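Local coordinates for protein Alp7A (Bacillus subtilis, PDB 5EC0) that binds adenine nucleotide as a bacterial actin-like protein and probably polymerises into filaments that segregate plasmid DNA, at residues S261-E264 / L265-F268. Sequence-based numbering, arbitrary orientation.
Sequences SVRE and LEKF. With ADP (adenosine-5'-diphosphate), chain D.
Residues 262-268 form the first two turns of helix 262-272, with Ser261 as the residue just before it, and the N of Glu266, Lys267 and Phe268 bond to the O of Val262, Arg263 and Glu264, four residues earlier. The bond from Glu266 N to Val262 O is 2.8 Å long. That from Leu265 N to Ser261 O is weak at 3.4 Å. Ser261 is the N-cap. Its OG accepts from Glu264 N at 3.2 Å, and the N-H points almost straight at it (168°). The carboxylate of Glu264 turns back over the start of the helix, and its OE1 accepts from Asp260 N. So Ser261 OG caps a first-turn N-H, while the Glu264 carboxylate holds the loop residue just before the cap.

Glu266 carries the link to the nucleotide. CG is anti to the backbone N (chi1 178°) and the chain stays extended, which carries the carboxylate off the helix to the ribose. There OE2 accepts from O3' of ADP at 2.6 Å. The other carboxylate oxygen, Glu266 OE1, faces back to Arg263 and lies 3.9 Å from Arg263 CA. Arg263 makes no salt bridge with it: the guanidinium NH1 is 5.6 Å from Glu266 OE1 and pairs with Glu76 instead. With an alanine here instead of Glu266, the ribose O3' would probably lose this acceptor and the sugar would be held less firmly.

Lys267 extends from the helix on the side of Tyr270, which, like Glu266, binds ADP. With Glu266 and Tyr270 both in the ADP pocket, the helix lines one side of the nucleotide cleft of this actin-like fold. Val262 and Leu265 pack on helix 243-254, Leu265 and Phe268 meet Phe259 of the preceding loop, and Arg263 reaches over to strand 22-33.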
loop_
_atom_site.group_PDB
_atom_site.type_symbol
_atom_site.label_atom_id
_atom_site.label_comp_id
_atom_site.label_asym_id
_atom_site.label_seq_id
_atom_site.Cartn_x
_atom_site.Cartn_y
_atom_site.Cartn_z
ATOM N N SER A 261 -19.065 -12.443 0.703
ATOM C CA SER A 261 -18.521 -11.144 0.359
ATOM C C SER A 261 -17.253 -11.319 -0.451
ATOM O O SER A 261 -16.580 -12.342 -0.350
ATOM C CB SER A 261 -18.242 -10.320 1.618
ATOM O OG SER A 261 -16.957 -10.605 2.139
ATOM N N VAL A 262 -16.923 -10.314 -1.249
ATOM C CA VAL A 262 -15.731 -10.385 -2.064
ATOM C C VAL A 262 -14.485 -10.318 -1.178
ATOM O O VAL A 262 -13.426 -10.835 -1.534
ATOM C CB VAL A 262 -15.710 -9.264 -3.125
ATOM C CG1 VAL A 262 -15.286 -7.943 -2.518
ATOM C CG2 VAL A 262 -14.791 -9.644 -4.252
ATOM N N ARG A 263 -14.625 -9.701 -0.011
ATOM C CA ARG A 263 -13.502 -9.543 0.900
ATOM C C ARG A 263 -13.068 -10.904 1.435
ATOM O O ARG A 263 -11.877 -11.182 1.548
ATOM C CB ARG A 263 -13.874 -8.597 2.039
ATOM C CG ARG A 263 -12.775 -8.356 3.053
ATOM C CD ARG A 263 -13.339 -7.678 4.297
ATOM N NE ARG A 263 -12.295 -7.313 5.251
ATOM C CZ ARG A 263 -11.651 -6.151 5.243
ATOM N NH1 ARG A 263 -11.940 -5.236 4.324
ATOM N NH2 ARG A 263 -10.716 -5.900 6.152
ATOM N N GLU A 264 -14.043 -11.749 1.754
ATOM C CA GLU A 264 -13.779 -13.138 2.132
ATOM C C GLU A 264 -13.026 -13.906 1.032
ATOM O O GLU A 264 -12.051 -14.612 1.296
ATOM C CB GLU A 264 -15.094 -13.866 2.445
ATOM C CG GLU A 264 -15.704 -13.553 3.806
ATOM C CD GLU A 264 -17.124 -14.103 3.946
ATOM O OE1 GLU A 264 -17.408 -15.195 3.399
ATOM O OE2 GLU A 264 -17.956 -13.443 4.603
ATOM N N LEU A 265 -13.492 -13.786 -0.201
ATOM C CA LEU A 265 -12.878 -14.535 -1.298
ATOM C C LEU A 265 -11.457 -14.031 -1.536
ATOM O O LEU A 265 -10.519 -14.808 -1.718
ATOM C CB LEU A 265 -13.722 -14.412 -2.560
ATOM C CG LEU A 265 -13.121 -14.944 -3.858
ATOM C CD1 LEU A 265 -12.963 -16.460 -3.788
ATOM C CD2 LEU A 265 -14.003 -14.531 -5.025
ATOM N N GLU A 266 -11.316 -12.713 -1.502
ATOM C CA GLU A 266 -10.018 -12.053 -1.581
ATOM C C GLU A 266 -9.050 -12.545 -0.500
ATOM O O GLU A 266 -7.896 -12.825 -0.792
ATOM C CB GLU A 266 -10.218 -10.543 -1.477
ATOM C CG GLU A 266 -8.953 -9.700 -1.484
ATOM C CD GLU A 266 -9.251 -8.255 -1.125
ATOM O OE1 GLU A 266 -10.084 -8.027 -0.217
ATOM O OE2 GLU A 266 -8.670 -7.351 -1.759
ATOM N N LYS A 267 -9.530 -12.673 0.737
ATOM C CA LYS A 267 -8.686 -13.128 1.842
ATOM C C LYS A 267 -8.285 -14.593 1.697
ATOM O O LYS A 267 -7.128 -14.944 1.906
ATOM C CB LYS A 267 -9.387 -12.922 3.187
ATOM C CG LYS A 267 -8.568 -13.409 4.377
ATOM C CD LYS A 267 -9.226 -13.060 5.709
ATOM C CE LYS A 267 -8.372 -13.518 6.890
ATOM N NZ LYS A 267 -8.950 -13.093 8.208
ATOM N N PHE A 268 -9.246 -15.447 1.361
ATOM C CA PHE A 268 -8.965 -16.851 1.076
ATOM C C PHE A 268 -7.913 -17.023 -0.038
ATOM O O PHE A 268 -7.017 -17.859 0.070
ATOM C CB PHE A 268 -10.261 -17.569 0.697
ATOM C CG PHE A 268 -10.070 -18.997 0.274
ATOM C CD1 PHE A 268 -9.887 -19.993 1.218
ATOM C CD2 PHE A 268 -10.091 -19.347 -1.071
ATOM C CE1 PHE A 268 -9.720 -21.320 0.834
ATOM C CE2 PHE A 268 -9.926 -20.663 -1.461
ATOM C CZ PHE A 268 -9.738 -21.653 -0.510
HETATM P PB ADP D . -4.859 -1.655 -3.603
HETATM O O1B ADP D . -4.106 -0.685 -2.701
HETATM O O2B ADP D . -5.482 -1.057 -4.854
HETATM O O3B ADP D . -5.819 -2.594 -2.912
HETATM P PA ADP D . -2.661 -3.510 -3.266
HETATM O O1A ADP D . -2.760 -3.153 -1.800
HETATM O O2A ADP D . -1.307 -3.535 -3.953
HETATM O O3A ADP D . -3.689 -2.629 -4.159
HETATM O "O5'" ADP D . -3.335 -4.939 -3.492
HETATM C "C5'" ADP D . -4.346 -5.453 -2.635
HETATM C "C4'" ADP D . -4.409 -6.926 -2.980
HETATM O "O4'" ADP D . -3.268 -7.562 -2.414
HETATM C "C3'" ADP D . -5.606 -7.660 -2.407
HETATM O "O3'" ADP D . -6.632 -7.789 -3.392
HETATM C "C2'" ADP D . -5.069 -9.031 -2.045
HETATM O "O2'" ADP D . -5.620 -9.974 -2.964
HETATM C "C1'" ADP D . -3.561 -8.943 -2.246
HETATM N N9 ADP D . -2.760 -9.466 -1.116
HETATM C C8 ADP D . -1.715 -10.304 -1.286
HETATM N N7 ADP D . -1.150 -10.627 -0.101
HETATM C C5 ADP D . -1.832 -9.972 0.852
HETATM C C6 ADP D . -1.723 -9.898 2.322
HETATM N N6 ADP D . -0.750 -10.604 2.961
HETATM N N1 ADP D . -2.608 -9.111 2.973
HETATM C C2 ADP D . -3.567 -8.430 2.305
HETATM N N3 ADP D . -3.735 -8.445 0.958
HETATM C C4 ADP D . -2.901 -9.203 0.188
#